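PDB 5OLT: cellulose biosynthesis protein BcsG from Salmonella typhimurium LT2, which is required for cellulose biosynthesis and carries, as an extramembrane domain, a zinc-binding fold of the alkaline phosphatase family. Local coordinates for residues 31-36 with 361-366; 62-67 with 259-264; 144-149 with 210-215. One frame throughout, in Å; residues are numbered along the deposited sequence.

Interaction 1: residues 31-36 with 361-366; sequences NAWLNT and VVIQYQ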
ATOM      1  N   ASN A  31      -3.384 -19.565  17.880  1.00 12.32           N
ATOM      2  CA  ASN A  31      -1.936 -19.360  18.018  1.00 12.58           C
ATOM      3  C   ASN A  31      -1.185 -20.192  16.964  1.00 12.04           C
ATOM      4  O   ASN A  31      -0.258 -19.706  16.284  1.00 12.33           O
ATOM      5  CB  ASN A  31      -1.456 -19.794  19.429  1.00 12.99           C
ATOM      6  CG  ASN A  31      -1.681 -18.742  20.486  1.00 14.03           C
ATOM      7  OD1 ASN A  31      -1.944 -17.565  20.193  1.00 15.65           O
ATOM      8  ND2 ASN A  31      -1.531 -19.140  21.737  1.00 19.01           N
ATOM      9  N   ALA A  32      -1.583 -21.456  16.818  1.00 11.39           N
ATOM     10  CA  ALA A  32      -0.931 -22.333  15.849  1.00 11.59           C
ATOM     11  C   ALA A  32      -1.134 -21.806  14.416  1.00 11.38           C
ATOM     12  O   ALA A  32      -0.211 -21.828  13.608  1.00 12.68           O
ATOM     13  CB  ALA A  32      -1.430 -23.757  15.979  1.00 12.78           C
ATOM     14  N   TRP A  33      -2.360 -21.348  14.108  1.00 10.78           N
ATOM     15  CA  TRP A  33      -2.641 -20.779  12.799  1.00 10.83           C
ATOM     16  C   TRP A  33      -1.707 -19.586  12.510  1.00  9.87           C
ATOM     17  O   TRP A  33      -1.148 -19.499  11.400  1.00 10.65           O
ATOM     18  CB  TRP A  33      -4.123 -20.374  12.667  1.00 10.95           C
ATOM     19  CG  TRP A  33      -4.410 -19.886  11.291  1.00 11.91           C
ATOM     20  CD1 TRP A  33      -4.787 -20.629  10.221  1.00 14.20           C
ATOM     21  CD2 TRP A  33      -4.262 -18.536  10.811  1.00 10.87           C
ATOM     22  NE1 TRP A  33      -4.869 -19.841   9.103  1.00 15.13           N
ATOM     23  CE2 TRP A  33      -4.563 -18.551   9.438  1.00 12.07           C
ATOM     24  CE3 TRP A  33      -3.908 -17.310  11.426  1.00 11.32           C
ATOM     25  CZ2 TRP A  33      -4.518 -17.385   8.652  1.00 12.66           C
ATOM     26  CZ3 TRP A  33      -3.850 -16.156  10.637  1.00 12.35           C
ATOM     27  CH2 TRP A  33      -4.155 -16.204   9.274  1.00 12.96           C
ATOM     28  N   LEU A  34      -1.539 -18.710  13.502  1.00  9.79           N
ATOM     29  CA  LEU A  34      -0.673 -17.558  13.279  1.00  9.73           C
ATOM     30  C   LEU A  34       0.778 -17.972  12.998  1.00  9.96           C
ATOM     31  O   LEU A  34       1.428 -17.407  12.119  1.00 10.12           O
ATOM     32  CB  LEU A  34      -0.773 -16.579  14.443  1.00 10.78           C
ATOM     33  CG  LEU A  34       0.013 -15.256  14.309  1.00  9.78           C
ATOM     34  CD1 LEU A  34      -0.576 -14.379  13.178  1.00 11.60           C
ATOM     35  CD2 LEU A  34       0.014 -14.489  15.617  1.00 11.08           C
ATOM     36  N   ASN A  35       1.294 -18.934  13.782  1.00  9.76           N
ATOM     37  CA  ASN A  35       2.621 -19.417  13.510  1.00 10.22           C
ATOM     38  C   ASN A  35       2.740 -20.049  12.120  1.00  9.38           C
ATOM     39  O   ASN A  35       3.754 -19.870  11.445  1.00  9.59           O
ATOM     40  CB  ASN A  35       3.083 -20.382  14.621  1.00 12.13           C
ATOM     41  CG  ASN A  35       3.700 -19.651  15.802  1.00 15.12           C
ATOM     42  OD1 ASN A  35       4.488 -18.723  15.627  1.00 20.48           O
ATOM     43  ND2 ASN A  35       3.309 -20.039  17.003  1.00 17.46           N
ATOM     44  N   THR A  36       1.677 -20.745  11.693  1.00 10.01           N
ATOM     45  CA  THR A  36       1.616 -21.347  10.338  1.00 10.13           C
ATOM     46  C   THR A  36       1.642 -20.250   9.265  1.00 10.09           C
ATOM     47  O   THR A  36       2.356 -20.370   8.277  1.00 10.71           O
ATOM     48  CB  THR A  36       0.386 -22.247  10.207  1.00 10.55           C
ATOM     49  OG1 THR A  36       0.510 -23.268  11.193  1.00 11.65           O
ATOM     50  CG2 THR A  36       0.319 -22.894   8.828  1.00 11.87           C
ATOM     51  N   VAL A 361      -2.260  -8.347  17.892  1.00 11.44           N
ATOM     52  CA  VAL A 361      -2.467  -8.992  16.570  1.00  9.97           C
ATOM     53  C   VAL A 361      -3.968  -9.173  16.363  1.00 10.51           C
ATOM     54  O   VAL A 361      -4.696  -9.545  17.299  1.00 11.28           O
ATOM     55  CB  VAL A 361      -1.776 -10.385  16.497  1.00 10.87           C
ATOM     56  CG1 VAL A 361      -1.919 -10.968  15.110  1.00 11.34           C
ATOM     57  CG2 VAL A 361      -0.270 -10.336  16.851  1.00 12.74           C
ATOM     58  N   VAL A 362      -4.422  -8.871  15.139  1.00  9.68           N
ATOM     59  CA  VAL A 362      -5.812  -9.079  14.768  1.00  9.60           C
ATOM     60  C   VAL A 362      -5.794 -10.023  13.569  1.00  9.45           C
ATOM     61  O   VAL A 362      -5.042  -9.818  12.605  1.00  9.66           O
ATOM     62  CB  VAL A 362      -6.514  -7.760  14.394  1.00  9.57           C
ATOM     63  CG1 VAL A 362      -7.899  -8.021  13.834  1.00 11.66           C
ATOM     64  CG2 VAL A 362      -6.614  -6.882  15.629  1.00 10.73           C
ATOM     65  N   ILE A 363      -6.663 -11.028  13.618  1.00  9.26           N
ATOM     66  CA  ILE A 363      -6.852 -11.969  12.490  1.00  9.86           C
ATOM     67  C   ILE A 363      -8.328 -12.179  12.227  1.00 10.12           C
ATOM     68  O   ILE A 363      -9.176 -11.852  13.069  1.00 11.54           O
ATOM     69  CB  ILE A 363      -6.175 -13.354  12.736  1.00 10.47           C
ATOM     70  CG1 ILE A 363      -6.904 -14.147  13.837  1.00 11.62           C
ATOM     71  CG2 ILE A 363      -4.685 -13.127  13.071  1.00 11.35           C
ATOM     72  CD1 ILE A 363      -6.332 -15.550  14.097  1.00 13.67           C
ATOM     73  N   GLN A 364      -8.621 -12.708  11.040  1.00 10.65           N
ATOM     74  CA  GLN A 364      -9.941 -13.247  10.718  1.00 11.63           C
ATOM     75  C   GLN A 364      -9.820 -14.757  10.760  1.00 12.36           C
ATOM     76  O   GLN A 364      -8.941 -15.315  10.123  1.00 14.54           O
ATOM     77  CB  GLN A 364     -10.405 -12.795   9.339  1.00 14.91           C
ATOM     78  CG  GLN A 364     -10.645 -11.307   9.219  1.00 17.81           C
ATOM     79  CD  GLN A 364     -12.004 -10.874   9.732  1.00 20.31           C
ATOM     80  OE1 GLN A 364     -12.856 -11.692  10.051  1.00 23.91           O
ATOM     81  NE2 GLN A 364     -12.211  -9.586   9.777  1.00 22.54           N
ATOM     82  N   TYR A 365     -10.685 -15.415  11.504  1.00 12.53           N
ATOM     83  CA  TYR A 365     -10.602 -16.887  11.608  1.00 13.51           C
ATOM     84  C   TYR A 365     -12.013 -17.401  11.445  1.00 14.71           C
ATOM     85  O   TYR A 365     -12.901 -17.015  12.220  1.00 14.17           O
ATOM     86  CB  TYR A 365     -10.012 -17.320  12.971  1.00 14.36           C
ATOM     87  CG  TYR A 365      -9.649 -18.788  12.985  1.00 13.50           C
ATOM     88  CD1 TYR A 365     -10.623 -19.751  13.275  1.00 14.88           C
ATOM     89  CD2 TYR A 365      -8.338 -19.216  12.685  1.00 15.10           C
ATOM     90  CE1 TYR A 365     -10.311 -21.113  13.252  1.00 14.91           C
ATOM     91  CE2 TYR A 365      -8.022 -20.569  12.632  1.00 15.89           C
ATOM     92  CZ  TYR A 365      -9.014 -21.512  12.938  1.00 15.20           C
ATOM     93  OH  TYR A 365      -8.700 -22.858  12.905  1.00 18.97           O
ATOM     94  N   GLN A 366     -12.210 -18.245  10.422  1.00 15.91           N
ATOM     95  CA  GLN A 366     -13.529 -18.711  10.009  1.00 17.54           C
ATOM     96  C   GLN A 366     -14.507 -17.544   9.887  1.00 17.65           C
ATOM     97  O   GLN A 366     -15.656 -17.603  10.347  1.00 21.74           O
ATOM     98  CB  GLN A 366     -14.041 -19.809  10.945  1.00 16.99           C
ATOM     99  CG  GLN A 366     -13.195 -21.066  10.848  1.00 19.53           C
ATOM    100  CD  GLN A 366     -13.617 -22.152  11.811  1.00 22.73           C
ATOM    101  OE1 GLN A 366     -14.581 -22.001  12.547  1.00 28.37           O
ATOM    102  NE2 GLN A 366     -12.887 -23.247  11.813  1.00 23.17           N
TER

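Interaction 2: residues 62-67 with 259-264; sequences LVINIC and VMVVVV. With ZN (zinc ion), chain B.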
ATOM      1  N   LEU A  62       5.424   5.473  -9.432  1.00  9.48           N
ATOM      2  CA  LEU A  62       5.139   6.474  -8.368  1.00  8.90           C
ATOM      3  C   LEU A  62       4.214   5.796  -7.368  1.00  8.65           C
ATOM      4  O   LEU A  62       3.108   5.389  -7.733  1.00  9.29           O
ATOM      5  CB  LEU A  62       4.460   7.696  -8.998  1.00 10.43           C
ATOM      6  CG  LEU A  62       3.914   8.732  -8.036  1.00 10.57           C
ATOM      7  CD1 LEU A  62       4.987   9.304  -7.127  1.00 12.08           C
ATOM      8  CD2 LEU A  62       3.216   9.836  -8.823  1.00 12.27           C
ATOM      9  N   VAL A  63       4.692   5.619  -6.133  1.00  9.33           N
ATOM     10  CA  VAL A  63       3.888   4.992  -5.077  1.00  9.10           C
ATOM     11  C   VAL A  63       3.388   6.100  -4.158  1.00  9.30           C
ATOM     12  O   VAL A  63       4.189   6.860  -3.582  1.00 11.09           O
ATOM     13  CB  VAL A  63       4.726   3.961  -4.287  1.00  9.72           C
ATOM     14  CG1 VAL A  63       3.932   3.376  -3.123  1.00 12.75           C
ATOM     15  CG2 VAL A  63       5.209   2.862  -5.197  1.00 12.01           C
ATOM     16  N   ILE A  64       2.061   6.211  -4.046  1.00  9.67           N
ATOM     17  CA  ILE A  64       1.411   7.286  -3.304  1.00  8.88           C
ATOM     18  C   ILE A  64       0.841   6.643  -2.031  1.00  9.14           C
ATOM     19  O   ILE A  64      -0.156   5.902  -2.087  1.00  9.96           O
ATOM     20  CB  ILE A  64       0.289   7.926  -4.180  1.00  9.46           C
ATOM     21  CG1 ILE A  64       0.915   8.566  -5.433  1.00 10.57           C
ATOM     22  CG2 ILE A  64      -0.522   8.933  -3.368  1.00 11.11           C
ATOM     23  CD1 ILE A  64      -0.096   9.172  -6.375  1.00 10.89           C
ATOM     24  N   ASN A  65       1.500   6.882  -0.882  1.00  9.24           N
ATOM     25  CA  ASN A  65       1.203   6.199   0.365  1.00  9.02           C
ATOM     26  C   ASN A  65       0.500   7.193   1.287  1.00  8.48           C
ATOM     27  O   ASN A  65       1.083   8.194   1.695  1.00  9.34           O
ATOM     28  CB  ASN A  65       2.548   5.694   0.931  1.00 10.19           C
ATOM     29  CG  ASN A  65       2.406   4.898   2.196  1.00 10.37           C
ATOM     30  OD1 ASN A  65       1.544   3.992   2.318  1.00 13.18           O
ATOM     31  ND2 ASN A  65       3.272   5.189   3.147  1.00  8.19           N
ATOM     32  N   ILE A  66      -0.781   6.941   1.542  1.00  9.16           N
ATOM     33  CA  ILE A  66      -1.657   7.941   2.165  1.00  9.02           C
ATOM     34  C   ILE A  66      -1.993   7.561   3.590  1.00  9.26           C
ATOM     35  O   ILE A  66      -2.557   6.491   3.835  1.00  9.77           O
ATOM     36  CB  ILE A  66      -2.973   8.087   1.363  1.00  9.12           C
ATOM     37  CG1 ILE A  66      -2.676   8.493  -0.094  1.00  9.95           C
ATOM     38  CG2 ILE A  66      -3.937   9.076   2.052  1.00 10.67           C
ATOM     39  CD1 ILE A  66      -3.883   8.415  -1.012  1.00 11.03           C
ATOM     40  N   CYS A  67      -1.660   8.447   4.529  1.00  9.14           N
ATOM     41  CA  CYS A  67      -2.014   8.221   5.936  1.00  9.05           C
ATOM     42  C   CYS A  67      -3.533   8.330   6.128  1.00  9.05           C
ATOM     43  O   CYS A  67      -4.164   9.212   5.547  1.00 10.10           O
ATOM     44  CB  CYS A  67      -1.266   9.260   6.800  1.00 10.22           C
ATOM     45  SG  CYS A  67      -1.536   9.129   8.603  1.00 12.08           S
ATOM     46  N   VAL A 259       4.016   5.910 -17.002  1.00 11.19           N
ATOM     47  CA  VAL A 259       4.028   5.953 -15.545  1.00 10.44           C
ATOM     48  C   VAL A 259       3.131   4.867 -15.002  1.00 10.57           C
ATOM     49  O   VAL A 259       2.019   4.669 -15.469  1.00 11.83           O
ATOM     50  CB  VAL A 259       3.595   7.323 -14.980  1.00 11.82           C
ATOM     51  CG1 VAL A 259       3.767   7.359 -13.440  1.00 12.77           C
ATOM     52  CG2 VAL A 259       4.391   8.484 -15.574  1.00 13.00           C
ATOM     53  N   MET A 260       3.628   4.182 -13.974  1.00 10.73           N
ATOM     54  CA  MET A 260       2.816   3.270 -13.184  1.00  9.33           C
ATOM     55  C   MET A 260       2.573   3.939 -11.851  1.00  9.46           C
ATOM     56  O   MET A 260       3.527   4.190 -11.130  1.00  9.86           O
ATOM     57  CB  MET A 260       3.541   1.936 -12.995  1.00 10.04           C
ATOM     58  CG  MET A 260       2.764   0.932 -12.147  1.00 10.16           C
ATOM     59  SD  MET A 260       3.702  -0.590 -12.009  1.00 11.98           S
ATOM     60  CE  MET A 260       2.608  -1.596 -11.027  1.00 13.26           C
ATOM     61  N   VAL A 261       1.316   4.235 -11.541  1.00  8.83           N
ATOM     62  CA  VAL A 261       0.943   4.888 -10.265  1.00  8.60           C
ATOM     63  C   VAL A 261       0.268   3.860  -9.380  1.00  8.70           C
ATOM     64  O   VAL A 261      -0.649   3.166  -9.805  1.00  9.84           O
ATOM     65  CB  VAL A 261       0.016   6.094 -10.479  1.00  9.09           C
ATOM     66  CG1 VAL A 261      -0.395   6.670  -9.122  1.00 11.06           C
ATOM     67  CG2 VAL A 261       0.746   7.151 -11.315  1.00 10.32           C
ATOM     68  N   VAL A 262       0.787   3.697  -8.161  1.00  8.86           N
ATOM     69  CA  VAL A 262       0.198   2.807  -7.162  1.00  9.42           C
ATOM     70  C   VAL A 262      -0.251   3.674  -6.000  1.00 10.25           C
ATOM     71  O   VAL A 262       0.574   4.403  -5.436  1.00 11.87           O
ATOM     72  CB  VAL A 262       1.206   1.768  -6.651  1.00 10.84           C
ATOM     73  CG1 VAL A 262       0.536   0.892  -5.581  1.00 14.63           C
ATOM     74  CG2 VAL A 262       1.722   0.944  -7.824  1.00 11.93           C
ATOM     75  N   VAL A 263      -1.537   3.620  -5.666  1.00  8.93           N
ATOM     76  CA  VAL A 263      -2.047   4.326  -4.506  1.00  9.53           C
ATOM     77  C   VAL A 263      -2.268   3.270  -3.435  1.00 10.72           C
ATOM     78  O   VAL A 263      -3.028   2.317  -3.668  1.00 11.70           O
ATOM     79  CB  VAL A 263      -3.378   5.031  -4.834  1.00 10.29           C
ATOM     80  CG1 VAL A 263      -4.016   5.584  -3.545  1.00 13.42           C
ATOM     81  CG2 VAL A 263      -3.101   6.134  -5.825  1.00 12.58           C
ATOM     82  N   VAL A 264      -1.646   3.414  -2.261  0.70 10.31           N
ATOM     83  CA  VAL A 264      -1.810   2.403  -1.199  0.70 10.98           C
ATOM     84  C   VAL A 264      -1.772   3.107   0.144  0.70 10.27           C
ATOM     85  O   VAL A 264      -0.731   3.658   0.561  0.70 10.77           O
ATOM     86  CB  VAL A 264      -0.750   1.293  -1.310  0.70 12.21           C
ATOM     87  CG1 VAL A 264       0.637   1.890  -1.496  0.70 14.02           C
ATOM     88  CG2 VAL A 264      -0.808   0.266  -0.168  0.70 13.46           C
TER
HETATM   89 ZN    ZN B 601      -0.508   7.184   9.205  0.75 12.46          ZN
HETATM   90  O   HOH W   1      -0.852   8.116  11.499  1.00 32.28           O

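Interaction 3: residues 144-149 with 210-215; sequences HLMMDH and SATFFN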
ATOM      1  N   HIS A 144      13.616   7.957  -5.474  0.80 13.99           N
ATOM      2  CA  HIS A 144      13.246   9.270  -4.952  0.80 12.43           C
ATOM      3  C   HIS A 144      12.347   9.082  -3.749  0.80 11.07           C
ATOM      4  O   HIS A 144      11.511   8.167  -3.718  0.80 12.11           O
ATOM      5  CB  HIS A 144      12.506  10.147  -5.984  0.80 14.12           C
ATOM      6  CG  HIS A 144      13.309  10.489  -7.206  0.80 17.19           C
ATOM      7  ND1 HIS A 144      14.370  11.362  -7.174  0.80 17.86           N
ATOM      8  CD2 HIS A 144      13.142  10.150  -8.509  0.80 19.97           C
ATOM      9  CE1 HIS A 144      14.857  11.510  -8.394  0.80 19.25           C
ATOM     10  NE2 HIS A 144      14.138  10.774  -9.222  0.80 20.92           N
ATOM     11  N   LEU A 145      12.505   9.980  -2.794  1.00 11.76           N
ATOM     12  CA  LEU A 145      11.645  10.048  -1.619  1.00 11.77           C
ATOM     13  C   LEU A 145      11.044  11.436  -1.601  1.00 12.43           C
ATOM     14  O   LEU A 145      11.759  12.417  -1.646  1.00 13.53           O
ATOM     15  CB  LEU A 145      12.507   9.824  -0.388  1.00 12.89           C
ATOM     16  CG  LEU A 145      11.817  10.000   0.957  1.00 14.38           C
ATOM     17  CD1 LEU A 145      10.675   8.984   1.113  1.00 15.63           C
ATOM     18  CD2 LEU A 145      12.858   9.856   2.068  1.00 17.62           C
ATOM     19  N   MET A 146       9.718  11.473  -1.470  0.70 11.23           N
ATOM     20  CA  MET A 146       8.955  12.683  -1.532  0.70 11.43           C
ATOM     21  C   MET A 146       7.936  12.642  -0.420  0.70 10.86           C
ATOM     22  O   MET A 146       7.352  11.567  -0.151  0.70 11.24           O
ATOM     23  CB  MET A 146       8.245  12.686  -2.892  0.70 14.71           C
ATOM     24  CG  MET A 146       7.616  13.984  -3.276  0.70 16.63           C
ATOM     25  SD  MET A 146       7.417  14.020  -5.073  0.70 14.16           S
ATOM     26  CE  MET A 146       5.951  13.058  -5.338  0.70 13.00           C
ATOM     27  N   MET A 147       7.673  13.794   0.209  0.70 10.20           N
ATOM     28  CA  MET A 147       6.591  13.847   1.214  0.70 10.47           C
ATOM     29  C   MET A 147       5.883  15.177   1.111  0.70  9.98           C
ATOM     30  O   MET A 147       6.463  16.171   0.610  0.70 11.75           O
ATOM     31  CB  MET A 147       7.130  13.669   2.648  0.70 11.29           C
ATOM     32  CG  MET A 147       7.818  12.335   2.877  0.70 12.01           C
ATOM     33  SD  MET A 147       8.169  11.992   4.605  0.70 13.21           S
ATOM     34  CE  MET A 147       9.053  10.429   4.412  0.70 16.15           C
ATOM     35  N   ASP A 148       4.644  15.230   1.604  1.00 10.26           N
ATOM     36  CA  ASP A 148       3.976  16.523   1.729  1.00  9.82           C
ATOM     37  C   ASP A 148       4.132  17.082   3.152  1.00 10.37           C
ATOM     38  O   ASP A 148       3.409  17.982   3.554  1.00 10.92           O
ATOM     39  CB  ASP A 148       2.522  16.467   1.259  1.00 10.01           C
ATOM     40  CG  ASP A 148       1.659  15.569   2.096  1.00 10.62           C
ATOM     41  OD1 ASP A 148       2.081  15.123   3.169  1.00 11.03           O
ATOM     42  OD2 ASP A 148       0.491  15.299   1.651  1.00 11.87           O
ATOM     43  N   HIS A 149       5.113  16.557   3.893  1.00 10.30           N
ATOM     44  CA  HIS A 149       5.362  16.987   5.258  1.00 10.85           C
ATOM     45  C   HIS A 149       6.821  16.704   5.572  1.00 11.85           C
ATOM     46  O   HIS A 149       7.529  16.108   4.764  1.00 12.27           O
ATOM     47  CB  HIS A 149       4.410  16.237   6.216  1.00 11.75           C
ATOM     48  CG  HIS A 149       4.637  14.756   6.274  1.00 10.47           C
ATOM     49  ND1 HIS A 149       4.196  13.845   5.331  1.00 12.26           N
ATOM     50  CD2 HIS A 149       5.298  14.036   7.212  1.00 10.12           C
ATOM     51  CE1 HIS A 149       4.573  12.625   5.703  1.00  9.86           C
ATOM     52  NE2 HIS A 149       5.237  12.720   6.847  1.00 14.86           N
ATOM     53  N   SER A 210      12.636   5.589 -13.083  1.00 13.56           N
ATOM     54  CA  SER A 210      12.704   6.057 -11.698  1.00 13.65           C
ATOM     55  C   SER A 210      11.596   5.431 -10.891  1.00 12.39           C
ATOM     56  O   SER A 210      10.600   5.000 -11.430  1.00 12.24           O
ATOM     57  CB  SER A 210      12.613   7.575 -11.606  1.00 14.58           C
ATOM     58  OG  SER A 210      11.305   8.040 -11.911  1.00 15.79           O
ATOM     59  N   ALA A 211      11.793   5.424  -9.583  1.00 10.98           N
ATOM     60  CA  ALA A 211      10.816   4.865  -8.644  1.00 10.07           C
ATOM     61  C   ALA A 211      10.777   5.808  -7.470  1.00 10.10           C
ATOM     62  O   ALA A 211      11.795   6.062  -6.836  1.00 11.39           O
ATOM     63  CB  ALA A 211      11.210   3.463  -8.205  1.00 10.59           C
ATOM     64  N   THR A 212       9.587   6.326  -7.171  1.00  9.37           N
ATOM     65  CA  THR A 212       9.389   7.331  -6.147  1.00  9.19           C
ATOM     66  C   THR A 212       8.429   6.819  -5.089  1.00  9.19           C
ATOM     67  O   THR A 212       7.350   6.306  -5.410  1.00  9.91           O
ATOM     68  CB  THR A 212       8.813   8.624  -6.782  1.00 10.02           C
ATOM     69  OG1 THR A 212       9.752   9.105  -7.722  1.00 10.88           O
ATOM     70  CG2 THR A 212       8.568   9.692  -5.751  1.00 10.56           C
ATOM     71  N   PHE A 213       8.830   6.997  -3.823  1.00  9.46           N
ATOM     72  CA  PHE A 213       7.976   6.784  -2.667  1.00  8.91           C
ATOM     73  C   PHE A 213       7.492   8.129  -2.169  1.00  9.21           C
ATOM     74  O   PHE A 213       8.309   8.999  -1.801  1.00 10.05           O
ATOM     75  CB  PHE A 213       8.763   6.057  -1.570  1.00 10.03           C
ATOM     76  CG  PHE A 213       7.947   5.743  -0.355  1.00 11.44           C
ATOM     77  CD1 PHE A 213       6.955   4.759  -0.435  1.00 15.12           C
ATOM     78  CD2 PHE A 213       8.148   6.414   0.840  1.00 14.16           C
ATOM     79  CE1 PHE A 213       6.193   4.444   0.695  1.00 17.19           C
ATOM     80  CE2 PHE A 213       7.360   6.119   1.995  1.00 14.95           C
ATOM     81  CZ  PHE A 213       6.380   5.138   1.887  1.00 14.84           C
ATOM     82  N   PHE A 214       6.172   8.311  -2.165  1.00  9.13           N
ATOM     83  CA  PHE A 214       5.573   9.584  -1.780  1.00  9.15           C
ATOM     84  C   PHE A 214       4.621   9.361  -0.602  1.00  8.88           C
ATOM     85  O   PHE A 214       3.660   8.602  -0.753  1.00  9.83           O
ATOM     86  CB  PHE A 214       4.818  10.154  -3.007  1.00  9.14           C
ATOM     87  CG  PHE A 214       4.037  11.444  -2.781  1.00  8.68           C
ATOM     88  CD1 PHE A 214       4.321  12.367  -1.740  1.00  9.04           C
ATOM     89  CD2 PHE A 214       2.974  11.751  -3.658  1.00  9.70           C
ATOM     90  CE1 PHE A 214       3.585  13.534  -1.589  1.00  9.54           C
ATOM     91  CE2 PHE A 214       2.252  12.938  -3.503  1.00  9.78           C
ATOM     92  CZ  PHE A 214       2.541  13.824  -2.474  1.00  9.32           C
ATOM     93  N   ASN A 215       4.899   9.984   0.556  1.00  8.49           N
ATOM     94  CA  ASN A 215       4.037   9.821   1.722  1.00  8.11           C
ATOM     95  C   ASN A 215       3.247  11.105   2.001  1.00  8.32           C
ATOM     96  O   ASN A 215       3.803  12.200   1.974  1.00  9.70           O
ATOM     97  CB  ASN A 215       4.848   9.395   2.964  1.00  9.67           C
ATOM     98  CG  ASN A 215       3.957   9.135   4.143  1.00  9.28           C
ATOM     99  OD1 ASN A 215       3.775  10.006   4.990  1.00  9.88           O
ATOM    100  ND2 ASN A 215       3.393   7.922   4.217  1.00  9.86           N
TER

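Interaction 1: residues 31-36 with 361-366
Tyr365 meets Trp33 edge-to-face, the phenol ring standing almost upright on the indole, with the two planes at 88°. The centroid of the five-membered indole ring and that of the tyrosine ring are 5.5 Å apart. Tyr365 CE2 does the touching: it lies 3.9 Å from Trp33 CG and is equally close to CB, so the phenol rim reaches the pyrrole part of the indole and the root of the side chain. With CG of Trp33 trans to the backbone N (chi1 -176°), the indole leaves the helix toward the strand, and its benzo part extends to Ile363. There Trp33 CZ3 approaches Ile363 CG2 obliquely at 4.0 Å, while Ile363 CD1 packs near Trp33 CE3; the two side chains run past each other in opposite directions. At the next helix residue, Leu34 and Val361 reach toward each other tip to tip, both leucine methyls resting on Val361 CG1, with CD2 at 4.0 Å. The contact is thus wholly apolar, and the polar ends have partners outside the two segments: Trp33 NE1 bonds to Pro19 O and Tyr365 OH to Ala23 O. The 31-36 part of helix 27-42 crosses residues 361-365 of strand 360-365 at 101°, packing across one face of the small antiparallel sheet. Within that sheet, strand 360-365 pairs with 355-357 and 368-373, and Arg372 of the latter also touches Leu34.

Interaction 2: residues 62-67 with 259-264
Ile64 packs against three consecutive residues of strand 259-264 as its side chain runs from CB to CD1. Its CB lies 4.2 Å from Val263 CG2, the side chain of its direct partner in the register, and also sits near Val262 O. CG1, trans to the carbonyl carbon (chi1 -63°), runs back past the same oxygen. The extended chain then delivers CD1 to Val261 CG1 at 3.7 Å, two residues before its direct partner. Ile66 repeats the step, placing CD1 3.8 Å from Val263 CG1, so that branched side chains interlock diagonally along this face. On the other face, Val63 CG1 meets Val264 CG1 in one of the two modelled conformers of Val264. Between the two faces the backbones form a parallel ladder. Ile64 N donates to Val262 O at 2.7 Å, nearly straight at 173°, and Val264 N returns a bond to Ile64 O at 2.9 Å; the last rung, from Ile66 N to Val264 O, is weak at 3.4 Å. Just beyond it, Cys67 SG binds the zinc ion at 2.3 Å. Ser102, Glu266 and His267 also bind the metal, the last two following strand 259-265, so the paired strands deliver ligands from their C-terminal ends, as in the alkaline phosphatase family. Helices 102-110 and 318-328 cover the face of Val63, Val262 and Val264, while strands 210-216 and 291-299 flank the pair within the central sheet.

Interaction 3: residues 144-149 with 210-215
Met146 and Phe214 cross on one face of the sheet: both carry CG trans to the backbone N (chi1 -168° and 176°), and the methionine chain bends at chi3 (80°) to bring its methyl over the ring. In this one of two modelled conformers, Met146 CE stands 3.8 Å from the Phe214 centroid, a CH-pi contact displaced toward the CG side, with SD farther above the same face as a Met-aromatic contact. The ring's rim is turned to the backbone of the other strand: Phe214 CE1 lies 3.8 Å from Asp148 N. On the opposite face of the sheet, Leu145 and Phe213 lie side by side and point the same way, Leu145 CD1 touching the ring edge at CD2, 3.6 Å away. Parallel-strand bonds set this register; Met146 N donates to Phe213 O at 2.9 Å, and the ladder continues past the strand end, where Asp148 N reaches Asn215 O at 3.2 Å. Asp148 OD1 also accepts a bond from His149 ND1 at 3.3 Å, lying close to the imidazole plane, and a second from Leu217 N, which together would fix the carboxylate. Asn215 ND2 bonds to Glu266 OE2, making Asn215 a second-shell residue of the zinc site that probably helps to orient this ligand. Strand 142-147 forms one edge of the central sheet, with 210-216 between it and 60-66. Helix 191-203 packs on the Met146 face, where Trp198 bonds to Thr212 OG1, and helices 132-138 and 156-162 cover the face of Leu145, Phe213 and Asn215.

In the fold
Interactions 2 and 3 belong to the central mixed sheet, their centres 9 Å apart. Strands 60-66 and 210-216 are neighbours, so the sheet runs 142-147, 210-216, 60-66, 259-265 through both contacts, with probable hydrogen bonds linking Val63 and Asn65 to Phe214. Both pairs point their C-terminal ends toward the zinc site. Interaction 1 lies apart, its centre 29 Å from that of interaction 2 and 34 Å from that of interaction 3, on the small antiparallel sheet near the C-terminus. Along the chain the contacts are nested: interaction 3 lies inside the loop closed by interaction 2, and both inside that closed by interaction 1, which joins the two ends of the domain.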